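Local coordinates for protein Myo-inositol phosphohydrolase (Mitsuokella multacida, PDB 4WU3) that probably removes phosphate groups from inositol phosphates such as phytate, using a phosphatase fold of the protein tyrosine phosphatase-like family, at residues Y172-D176 with K177-I181; T319-S322 with V323-K327; A403-P406 with V407-Q411. The protein carries 2 engineered substitutions. All coordinates share one frame; numbering follows the deposited sequence.

How the contacts relate
All three contacts are local, each within one continuous piece of chain. They follow one another in sequence and do not touch. Contact 1 is a hairpin turn, contact 2 the start of a short helix, and contact 3 a helix turn. Centres of contacts 1 and 2 lie about 39 Å apart, those of contacts 2 and 3 about 53 Å. Contacts 1 and 3, about 65 Å apart between centres, sit on opposite sides of the chain's centre. Contact 1 is close to ligand: the side chain of Asn179 is about 5 Å from a bound inositol tetrakisphosphate. In contact 3, the side chain of Met404 stays about 14 Å from a bound copy.

Contact 1. Residues Y172-D176 with K177-I181; sequences YRFDD and KKNVI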
ATOM      1  N   TYR A 172       8.444  25.731  14.002  1.00 13.24           N
ATOM      2  CA  TYR A 172       9.090  25.436  12.726  1.00 13.45           C
ATOM      3  C   TYR A 172       8.227  25.953  11.574  1.00 12.80           C
ATOM      4  O   TYR A 172       6.996  25.995  11.663  1.00 11.61           O
ATOM      5  CB  TYR A 172       9.358  23.928  12.559  1.00 13.05           C
ATOM      6  CG  TYR A 172      10.451  23.365  13.445  1.00 12.90           C
ATOM      7  CD1 TYR A 172      11.791  23.567  13.152  1.00 13.18           C
ATOM      8  CD2 TYR A 172      10.136  22.603  14.568  1.00 13.39           C
ATOM      9  CE1 TYR A 172      12.789  23.044  13.961  1.00 13.75           C
ATOM     10  CE2 TYR A 172      11.120  22.078  15.382  1.00 14.22           C
ATOM     11  CZ  TYR A 172      12.446  22.301  15.074  1.00 15.13           C
ATOM     12  OH  TYR A 172      13.422  21.772  15.884  1.00 14.56           O
ATOM     13  N   ARG A 173       8.888  26.359  10.501  1.00 13.13           N
ATOM     14  CA  ARG A 173       8.211  26.665   9.257  1.00 13.59           C
ATOM     15  C   ARG A 173       8.188  25.404   8.403  1.00 13.40           C
ATOM     16  O   ARG A 173       8.685  24.356   8.817  1.00 11.82           O
ATOM     17  CB  ARG A 173       8.903  27.814   8.532  1.00 15.78           C
ATOM     18  CG  ARG A 173       8.522  29.170   9.107  1.00 17.40           C
ATOM     19  CD  ARG A 173       9.332  30.301   8.498  1.00 19.69           C
ATOM     20  NE  ARG A 173      10.696  30.328   9.021  1.00 22.62           N
ATOM     21  CZ  ARG A 173      11.572  31.307   8.797  1.00 27.10           C
ATOM     22  NH1 ARG A 173      11.234  32.354   8.051  1.00 25.37           N
ATOM     23  NH2 ARG A 173      12.793  31.236   9.327  1.00 25.96           N
ATOM     24  N   PHE A 174       7.585  25.494   7.225  1.00 14.04           N
ATOM     25  CA  PHE A 174       7.291  24.301   6.457  1.00 14.28           C
ATOM     26  C   PHE A 174       7.251  24.602   4.978  1.00 14.13           C
ATOM     27  O   PHE A 174       6.703  25.616   4.567  1.00 13.62           O
ATOM     28  CB  PHE A 174       5.944  23.730   6.887  1.00 13.75           C
ATOM     29  CG  PHE A 174       5.700  22.325   6.417  1.00 13.86           C
ATOM     30  CD1 PHE A 174       6.359  21.258   7.015  1.00 14.17           C
ATOM     31  CD2 PHE A 174       4.807  22.065   5.388  1.00 15.13           C
ATOM     32  CE1 PHE A 174       6.137  19.960   6.593  1.00 14.56           C
ATOM     33  CE2 PHE A 174       4.573  20.762   4.967  1.00 14.97           C
ATOM     34  CZ  PHE A 174       5.237  19.710   5.569  1.00 15.06           C
ATOM     35  N   ASP A 175       7.839  23.705   4.195  1.00 16.76           N
ATOM     36  CA  ASP A 175       7.813  23.799   2.744  1.00 19.97           C
ATOM     37  C   ASP A 175       6.769  22.845   2.183  1.00 18.84           C
ATOM     38  O   ASP A 175       6.904  21.629   2.304  1.00 17.54           O
ATOM     39  CB  ASP A 175       9.172  23.438   2.146  1.00 22.08           C
ATOM     40  CG  ASP A 175       9.181  23.568   0.629  1.00 26.49           C
ATOM     41  OD1 ASP A 175       8.869  24.667   0.122  1.00 36.23           O
ATOM     42  OD2 ASP A 175       9.478  22.576  -0.056  1.00 28.34           O
ATOM     43  N   ASP A 176       5.744  23.398   1.548  1.00 18.42           N
ATOM     44  CA  ASP A 176       4.654  22.585   1.022  1.00 20.21           C
ATOM     45  C   ASP A 176       5.038  21.819  -0.233  1.00 22.50           C
ATOM     46  O   ASP A 176       4.369  20.860  -0.595  1.00 22.23           O
ATOM     47  CB  ASP A 176       3.440  23.458   0.729  1.00 19.26           C
ATOM     48  CG  ASP A 176       2.746  23.919   1.989  1.00 19.04           C
ATOM     49  OD1 ASP A 176       2.776  23.183   2.995  1.00 19.99           O
ATOM     50  OD2 ASP A 176       2.172  25.020   1.977  1.00 22.02           O
ATOM     51  N   LYS A 177       6.103  22.243  -0.903  1.00 27.39           N
ATOM     52  CA  LYS A 177       6.517  21.582  -2.134  1.00 30.22           C
ATOM     53  C   LYS A 177       7.160  20.241  -1.825  1.00 26.87           C
ATOM     54  O   LYS A 177       6.853  19.234  -2.459  1.00 26.62           O
ATOM     55  CB  LYS A 177       7.487  22.457  -2.928  1.00 38.13           C
ATOM     56  CG  LYS A 177       7.919  21.839  -4.249  1.00 50.58           C
ATOM     57  CD  LYS A 177       8.953  22.700  -4.956  1.00 65.98           C
ATOM     58  CE  LYS A 177       9.380  22.086  -6.281  1.00 74.44           C
ATOM     59  NZ  LYS A 177      10.314  22.980  -7.023  1.00 75.14           N
ATOM     60  N   LYS A 178       8.047  20.224  -0.838  1.00 27.05           N
ATOM     61  CA  LYS A 178       8.765  19.002  -0.486  1.00 25.92           C
ATOM     62  C   LYS A 178       8.230  18.357   0.781  1.00 22.47           C
ATOM     63  O   LYS A 178       8.665  17.271   1.150  1.00 19.75           O
ATOM     64  CB  LYS A 178      10.253  19.301  -0.314  1.00 31.02           C
ATOM     65  CG  LYS A 178      10.880  19.910  -1.553  1.00 38.88           C
ATOM     66  CD  LYS A 178      12.314  20.350  -1.317  1.00 47.61           C
ATOM     67  CE  LYS A 178      12.851  21.070  -2.544  1.00 61.24           C
ATOM     68  NZ  LYS A 178      14.281  21.459  -2.402  1.00 71.30           N
ATOM     69  N   ASN A 179       7.278  19.015   1.435  1.00 22.43           N
ATOM     70  CA  ASN A 179       6.769  18.556   2.730  1.00 22.67           C
ATOM     71  C   ASN A 179       7.905  18.261   3.709  1.00 20.98           C
ATOM     72  O   ASN A 179       8.034  17.145   4.224  1.00 16.36           O
ATOM     73  CB  ASN A 179       5.859  17.328   2.575  1.00 24.50           C
ATOM     74  CG  ASN A 179       4.513  17.665   1.950  1.00 27.49           C
ATOM     75  OD1 ASN A 179       3.929  16.846   1.245  1.00 36.27           O
ATOM     76  ND2 ASN A 179       4.015  18.870   2.202  1.00 29.43           N
ATOM     77  N   VAL A 180       8.729  19.281   3.955  1.00 20.39           N
ATOM     78  CA  VAL A 180       9.798  19.195   4.940  1.00 19.49           C
ATOM     79  C   VAL A 180       9.848  20.418   5.881  1.00 18.48           C
ATOM     80  O   VAL A 180       9.457  21.540   5.532  1.00 16.19           O
ATOM     81  CB  VAL A 180      11.184  19.000   4.284  1.00 21.18           C
ATOM     82  CG1 VAL A 180      11.219  17.727   3.438  1.00 19.49           C
ATOM     83  CG2 VAL A 180      11.565  20.224   3.466  1.00 23.47           C
ATOM     84  N   ILE A 181      10.346  20.156   7.082  1.00 17.65           N
ATOM     85  CA  ILE A 181      10.462  21.139   8.149  1.00 17.50           C
ATOM     86  C   ILE A 181      11.530  22.192   7.840  1.00 16.96           C
ATOM     87  O   ILE A 181      12.663  21.848   7.475  1.00 16.29           O
ATOM     88  CB  ILE A 181      10.830  20.423   9.465  1.00 16.64           C
ATOM     89  CG1 ILE A 181       9.632  19.622   9.989  1.00 16.98           C
ATOM     90  CG2 ILE A 181      11.306  21.420  10.508  1.00 18.19           C
ATOM     91  CD1 ILE A 181       8.473  20.488  10.434  1.00 17.54           C
TER
HETATM   92  O   HOH W   1       1.648  20.208   0.599  1.00 14.01           O
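Asp175 O takes two weak backbone bonds: one from Asn179 N at 2.8 Å, one from Val180 N at 3.4 Å. Asp175 N returns a nearly straight bond to Val180 O, 3.0 Å long. The carboxylate of the same residue reaches over the turn, because CG stands anti to the backbone N (chi1 -178°). Its OD2 accepts Lys178 N at 2.9 Å, with the donor well above the carboxylate plane. Asn179 and Val180 together face Asp175, which makes a G1 beta bulge. The bulge closes the antiparallel hairpin of strands 168-175 and 180-188, and Asn179 takes a positive phi (50°) there. The Asn179 side chain turns back to the Phe174 ring. Its ND2 lies at the ring edge, 3.4 Å from Phe174 CE2, and the amide and ring planes are 24° apart. A water bridges Asn179 ND2 and Asp176 O. Asp176 OD1 bonds to Tyr243 OH. Further along the strands, Ile181 divides its branches. CG2 presses on Tyr172 CD1 at 3.4 Å, while CD1 meets the edge of the Phe174 ring, 4.1 Å from Phe174 CD1. Lys51 and Phe137 also contact the Phe174 ring, by cation-pi and edge-to-face packing respectively.

Contact 2. Residues T319-S322 with V323-K327; sequences TPYS and VWAKK
Pro320 O anchors the first turn of helix 321-327, with Pro320 itself at the N-cap position. It accepts Trp324 N at 3.0 Å, in a bond that is almost straight (176°). Val323 N adds a weak second bond to the same oxygen. The next two helical bonds follow: Ala325 N to Tyr321 O at 2.7 Å and Lys326 N to Ser322 O at 3.0 Å. In the last one the donor stands above the carbonyl plane.

Aromatic contacts form the buried side. Tyr321 and Trp324 both hold CG anti to the backbone N (chi1 173° in each), and their rings approach obliquely. The Tyr321 ring and the Trp324 six-membered ring have centroids 5.7 Å apart and planes at 38°. Tyr321 CE1 is 3.9 Å from Trp324 CZ3. Ala325 CB sits over one face of the tyrosine ring, 4.2 Å from its centroid, in a CH-pi contact. Tyr310 meets both rings edge-to-face, and helix 219-230 packs on Tyr321.

Apolar contacts line another side. Val323 CG2 lies alongside the proline ring, 3.8 Å from Pro320 CG. Its other methyl, CG1, meets Thr319 CG2 at 3.8 Å.

Two side-chain polar atoms bond to neighbouring helices: Ser322 OG to Asp223 OD2, and Trp324 NE1 to Glu313 OE1. A serine in place of Tyr321 would probably open a gap beside Trp324 CZ3 and Ala325 CB, where the ring now packs, and deprive Tyr310 of one ring partner.

The helix start therefore divides its chemistry. Backbone bonds set the turn, while aromatic packing and these two side-chain bonds join it to helices 219-230 and 291-313.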
ATOM      1  N   THR A 319     -28.641   0.568   3.412  1.00 16.34           N
ATOM      2  CA  THR A 319     -27.588  -0.348   3.831  1.00 14.57           C
ATOM      3  C   THR A 319     -26.310   0.455   4.013  1.00 12.62           C
ATOM      4  O   THR A 319     -25.914   1.206   3.122  1.00 13.35           O
ATOM      5  CB  THR A 319     -27.320  -1.419   2.765  1.00 16.78           C
ATOM      6  OG1 THR A 319     -28.531  -2.111   2.444  1.00 18.74           O
ATOM      7  CG2 THR A 319     -26.280  -2.411   3.240  1.00 17.86           C
ATOM      8  N   PRO A 320     -25.665   0.315   5.174  1.00 10.59           N
ATOM      9  CA  PRO A 320     -24.420   1.044   5.399  1.00 10.08           C
ATOM     10  C   PRO A 320     -23.359   0.651   4.370  1.00  9.70           C
ATOM     11  O   PRO A 320     -23.381  -0.478   3.867  1.00  9.05           O
ATOM     12  CB  PRO A 320     -23.991   0.598   6.806  1.00 10.18           C
ATOM     13  CG  PRO A 320     -25.239   0.089   7.456  1.00 10.60           C
ATOM     14  CD  PRO A 320     -26.070  -0.486   6.343  1.00 10.08           C
ATOM     15  N   TYR A 321     -22.446   1.574   4.067  1.00  9.07           N
ATOM     16  CA  TYR A 321     -21.417   1.330   3.067  1.00  8.75           C
ATOM     17  C   TYR A 321     -20.554   0.133   3.458  1.00  9.14           C
ATOM     18  O   TYR A 321     -20.261  -0.729   2.627  1.00  9.38           O
ATOM     19  CB  TYR A 321     -20.526   2.563   2.844  1.00  8.35           C
ATOM     20  CG  TYR A 321     -19.367   2.231   1.947  1.00  8.08           C
ATOM     21  CD1 TYR A 321     -19.493   2.285   0.576  1.00  8.53           C
ATOM     22  CD2 TYR A 321     -18.174   1.782   2.469  1.00  8.62           C
ATOM     23  CE1 TYR A 321     -18.439   1.936  -0.255  1.00  8.79           C
ATOM     24  CE2 TYR A 321     -17.115   1.432   1.645  1.00  9.19           C
ATOM     25  CZ  TYR A 321     -17.255   1.514   0.285  1.00  8.50           C
ATOM     26  OH  TYR A 321     -16.208   1.168  -0.540  1.00  9.41           O
ATOM     27  N   SER A 322     -20.156   0.082   4.724  1.00  9.40           N
ATOM     28  CA  SER A 322     -19.325  -1.015   5.225  1.00 10.02           C
ATOM     29  C   SER A 322     -19.996  -2.371   5.016  1.00  9.89           C
ATOM     30  O   SER A 322     -19.325  -3.353   4.699  1.00  8.85           O
ATOM     31  CB  SER A 322     -19.017  -0.811   6.710  1.00  9.80           C
ATOM     32  OG  SER A 322     -20.219  -0.673   7.449  1.00 10.99           O
ATOM     33  N   VAL A 323     -21.320  -2.412   5.180  1.00 10.34           N
ATOM     34  CA  VAL A 323     -22.078  -3.650   5.025  1.00 10.18           C
ATOM     35  C   VAL A 323     -22.144  -4.039   3.557  1.00 10.26           C
ATOM     36  O   VAL A 323     -21.857  -5.179   3.191  1.00 10.43           O
ATOM     37  CB  VAL A 323     -23.499  -3.538   5.634  1.00 10.73           C
ATOM     38  CG1 VAL A 323     -24.292  -4.813   5.395  1.00 10.84           C
ATOM     39  CG2 VAL A 323     -23.419  -3.271   7.128  1.00 11.84           C
ATOM     40  N   TRP A 324     -22.508  -3.087   2.708  1.00 10.19           N
ATOM     41  CA  TRP A 324     -22.505  -3.321   1.275  1.00  9.87           C
ATOM     42  C   TRP A 324     -21.111  -3.763   0.806  1.00  9.82           C
ATOM     43  O   TRP A 324     -20.976  -4.716   0.036  1.00  9.16           O
ATOM     44  CB  TRP A 324     -22.931  -2.049   0.545  1.00  9.75           C
ATOM     45  CG  TRP A 324     -22.801  -2.137  -0.928  1.00  9.79           C
ATOM     46  CD1 TRP A 324     -23.764  -2.534  -1.817  1.00  9.99           C
ATOM     47  CD2 TRP A 324     -21.648  -1.803  -1.706  1.00  9.09           C
ATOM     48  NE1 TRP A 324     -23.272  -2.474  -3.102  1.00  9.51           N
ATOM     49  CE2 TRP A 324     -21.973  -2.034  -3.058  1.00  8.98           C
ATOM     50  CE3 TRP A 324     -20.366  -1.347  -1.389  1.00  9.19           C
ATOM     51  CZ2 TRP A 324     -21.068  -1.817  -4.085  1.00  8.85           C
ATOM     52  CZ3 TRP A 324     -19.470  -1.140  -2.406  1.00  8.87           C
ATOM     53  CH2 TRP A 324     -19.820  -1.372  -3.742  1.00  8.84           C
ATOM     54  N   ALA A 325     -20.076  -3.069   1.265  1.00  9.77           N
ATOM     55  CA  ALA A 325     -18.721  -3.331   0.783  1.00 11.39           C
ATOM     56  C   ALA A 325     -18.252  -4.732   1.166  1.00 12.95           C
ATOM     57  O   ALA A 325     -17.587  -5.403   0.379  1.00 12.05           O
ATOM     58  CB  ALA A 325     -17.745  -2.292   1.310  1.00 11.46           C
ATOM     59  N   LYS A 326     -18.595  -5.151   2.382  1.00 14.38           N
ATOM     60  CA  LYS A 326     -18.280  -6.494   2.864  1.00 18.06           C
ATOM     61  C   LYS A 326     -18.956  -7.562   1.997  1.00 16.11           C
ATOM     62  O   LYS A 326     -18.313  -8.485   1.524  1.00 13.37           O
ATOM     63  CB  LYS A 326     -18.726  -6.644   4.318  1.00 22.92           C
ATOM     64  CG  LYS A 326     -18.308  -7.948   4.977  1.00 30.90           C
ATOM     65  CD  LYS A 326     -16.794  -8.067   5.023  1.00 37.93           C
ATOM     66  CE  LYS A 326     -16.346  -9.334   5.732  1.00 46.44           C
ATOM     67  NZ  LYS A 326     -16.534 -10.544   4.878  1.00 50.81           N
ATOM     68  N   LYS A 327     -20.256  -7.420   1.782  1.00 15.68           N
ATOM     69  CA  LYS A 327     -20.984  -8.347   0.937  1.00 19.58           C
ATOM     70  C   LYS A 327     -20.374  -8.458  -0.464  1.00 18.09           C
ATOM     71  O   LYS A 327     -20.433  -9.521  -1.073  1.00 16.30           O
ATOM     72  CB  LYS A 327     -22.450  -7.935   0.816  1.00 24.54           C
ATOM     73  CG  LYS A 327     -23.304  -8.948   0.068  1.00 32.83           C
ATOM     74  CD  LYS A 327     -24.621  -8.336  -0.381  1.00 44.35           C
ATOM     75  CE  LYS A 327     -25.352  -9.219  -1.380  1.00 51.07           C
ATOM     76  NZ  LYS A 327     -25.786 -10.502  -0.762  1.00 54.94           N
TER

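Contact 3. Residues A403-P406 with V407-Q411; sequences AMLP and VLKQQ
Met404 and Leu408 lie side by side, one helical turn apart, and point the same way. The end of the methionine bends at chi3 (46°), and its CE comes within 3.5 Å of Leu408 CD1. Both side chains are buried. Met404 also packs on Pro353, Phe356 and His537, and Leu408 on Trp535 and Ile416.

Leu405 and Lys409 form a second parallel pair. The lysine chain is extended beyond CG, and its CE passes 4.0 Å from Leu405 CD2. This is aliphatic packing along the lysine stem. Nearer the backbone, Lys409 CG lies 3.3 Å from Leu405 O. Val407 leans back along the helix, with CG2 3.8 Å from Ala403 O.

The backbone keeps these pairs in step. Leu408 N bonds to Met404 O at 2.9 Å, Lys409 N to Leu405 O at 3.0 Å, and Gln410 N to Pro406 O at 2.9 Å. Pro406 has no N-H to give to the preceding turn, and the helix kinks there.

Helix 398-411 links strands 390-393 and 416-422 of a five-stranded mixed sheet, a beta-alpha-beta crossover. Its buried pair thus joins the helix by apolar contact to strands 416-422 and 535-539. The latter strand runs directly into Ser540-Arg546, residues of an inositol tetrakisphosphate pocket. The Leu405-Lys409 pair is amphipathic: Leu405 also packs on Asn500 and Leu502, while the lysine stem covers its CD2 and belongs to an exposed residue.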
ATOM      1  N   ALA A 403     -11.452 -19.506  49.594  1.00 16.00           N
ATOM      2  CA  ALA A 403     -10.310 -19.059  50.386  1.00 16.64           C
ATOM      3  C   ALA A 403     -10.400 -17.576  50.768  1.00 17.55           C
ATOM      4  O   ALA A 403      -9.933 -17.182  51.836  1.00 16.26           O
ATOM      5  CB  ALA A 403      -9.014 -19.331  49.645  1.00 16.82           C
ATOM      6  N   MET A 404     -10.982 -16.756  49.894  1.00 19.09           N
ATOM      7  CA  MET A 404     -11.133 -15.320  50.171  1.00 19.61           C
ATOM      8  C   MET A 404     -12.130 -15.066  51.291  1.00 19.00           C
ATOM      9  O   MET A 404     -11.993 -14.121  52.059  1.00 16.35           O
ATOM     10  CB  MET A 404     -11.663 -14.591  48.952  1.00 21.28           C
ATOM     11  CG  MET A 404     -10.666 -14.349  47.848  1.00 24.41           C
ATOM     12  SD  MET A 404     -11.457 -13.480  46.480  1.00 29.11           S
ATOM     13  CE  MET A 404     -12.343 -12.210  47.358  1.00 29.64           C
ATOM     14  N   LEU A 405     -13.151 -15.905  51.349  1.00 20.61           N
ATOM     15  CA  LEU A 405     -14.278 -15.681  52.242  1.00 24.87           C
ATOM     16  C   LEU A 405     -13.901 -15.423  53.696  1.00 22.46           C
ATOM     17  O   LEU A 405     -14.300 -14.415  54.253  1.00 23.12           O
ATOM     18  CB  LEU A 405     -15.248 -16.856  52.164  1.00 27.50           C
ATOM     19  CG  LEU A 405     -16.271 -16.726  51.044  1.00 27.54           C
ATOM     20  CD1 LEU A 405     -17.040 -18.029  50.894  1.00 29.28           C
ATOM     21  CD2 LEU A 405     -17.210 -15.565  51.347  1.00 28.43           C
ATOM     22  N   PRO A 406     -13.154 -16.342  54.326  1.00 23.48           N
ATOM     23  CA  PRO A 406     -12.830 -16.118  55.737  1.00 23.56           C
ATOM     24  C   PRO A 406     -11.950 -14.897  55.940  1.00 22.61           C
ATOM     25  O   PRO A 406     -12.080 -14.213  56.951  1.00 25.05           O
ATOM     26  CB  PRO A 406     -12.075 -17.394  56.145  1.00 23.40           C
ATOM     27  CG  PRO A 406     -11.601 -17.996  54.869  1.00 24.17           C
ATOM     28  CD  PRO A 406     -12.613 -17.616  53.825  1.00 23.85           C
ATOM     29  N   VAL A 407     -11.060 -14.624  54.991  1.00 22.95           N
ATOM     30  CA  VAL A 407     -10.178 -13.471  55.104  1.00 19.91           C
ATOM     31  C   VAL A 407     -10.989 -12.180  55.098  1.00 18.61           C
ATOM     32  O   VAL A 407     -10.806 -11.324  55.967  1.00 16.63           O
ATOM     33  CB  VAL A 407      -9.122 -13.446  53.983  1.00 22.54           C
ATOM     34  CG1 VAL A 407      -8.301 -12.169  54.041  1.00 22.82           C
ATOM     35  CG2 VAL A 407      -8.200 -14.647  54.105  1.00 22.66           C
ATOM     36  N   LEU A 408     -11.900 -12.045  54.139  1.00 16.35           N
ATOM     37  CA  LEU A 408     -12.672 -10.814  54.027  1.00 17.93           C
ATOM     38  C   LEU A 408     -13.630 -10.657  55.202  1.00 19.18           C
ATOM     39  O   LEU A 408     -13.737  -9.578  55.774  1.00 19.81           O
ATOM     40  CB  LEU A 408     -13.434 -10.734  52.698  1.00 16.79           C
ATOM     41  CG  LEU A 408     -12.583 -10.681  51.425  1.00 15.13           C
ATOM     42  CD1 LEU A 408     -13.475 -10.457  50.224  1.00 15.17           C
ATOM     43  CD2 LEU A 408     -11.513  -9.602  51.483  1.00 15.55           C
ATOM     44  N   LYS A 409     -14.312 -11.732  55.571  1.00 18.77           N
ATOM     45  CA  LYS A 409     -15.200 -11.692  56.724  1.00 21.50           C
ATOM     46  C   LYS A 409     -14.441 -11.381  58.005  1.00 21.63           C
ATOM     47  O   LYS A 409     -14.954 -10.698  58.884  1.00 22.88           O
ATOM     48  CB  LYS A 409     -15.952 -13.004  56.849  1.00 23.49           C
ATOM     49  CG  LYS A 409     -16.991 -13.156  55.757  1.00 27.28           C
ATOM     50  CD  LYS A 409     -17.626 -14.526  55.782  1.00 31.79           C
ATOM     51  CE  LYS A 409     -18.810 -14.578  54.839  1.00 37.68           C
ATOM     52  NZ  LYS A 409     -19.449 -15.924  54.859  1.00 43.09           N
ATOM     53  N   GLN A 410     -13.209 -11.856  58.098  1.00 24.08           N
ATOM     54  CA  GLN A 410     -12.336 -11.494  59.205  1.00 28.88           C
ATOM     55  C   GLN A 410     -12.179  -9.974  59.321  1.00 25.29           C
ATOM     56  O   GLN A 410     -12.221  -9.434  60.417  1.00 26.39           O
ATOM     57  CB  GLN A 410     -10.961 -12.138  59.017  1.00 37.85           C
ATOM     58  CG  GLN A 410      -9.981 -11.848  60.136  1.00 49.17           C
ATOM     59  CD  GLN A 410     -10.398 -12.504  61.431  1.00 60.51           C
ATOM     60  OE1 GLN A 410     -10.568 -13.722  61.493  1.00 68.67           O
ATOM     61  NE2 GLN A 410     -10.555 -11.702  62.476  1.00 72.16           N
ATOM     62  N   GLN A 411     -11.993  -9.290  58.193  1.00 21.54           N
ATOM     63  CA  GLN A 411     -11.637  -7.866  58.202  1.00 19.39           C
ATOM     64  C   GLN A 411     -12.819  -6.923  57.970  1.00 18.96           C
ATOM     65  O   GLN A 411     -12.757  -5.750  58.312  1.00 19.25           O
ATOM     66  CB  GLN A 411     -10.555  -7.593  57.158  1.00 18.10           C
ATOM     67  CG  GLN A 411      -9.270  -8.356  57.424  1.00 18.68           C
ATOM     68  CD  GLN A 411      -8.228  -8.165  56.346  1.00 17.38           C
ATOM     69  OE1 GLN A 411      -8.054  -7.066  55.800  1.00 16.69           O
ATOM     70  NE2 GLN A 411      -7.515  -9.227  56.043  1.00 16.08           N
TER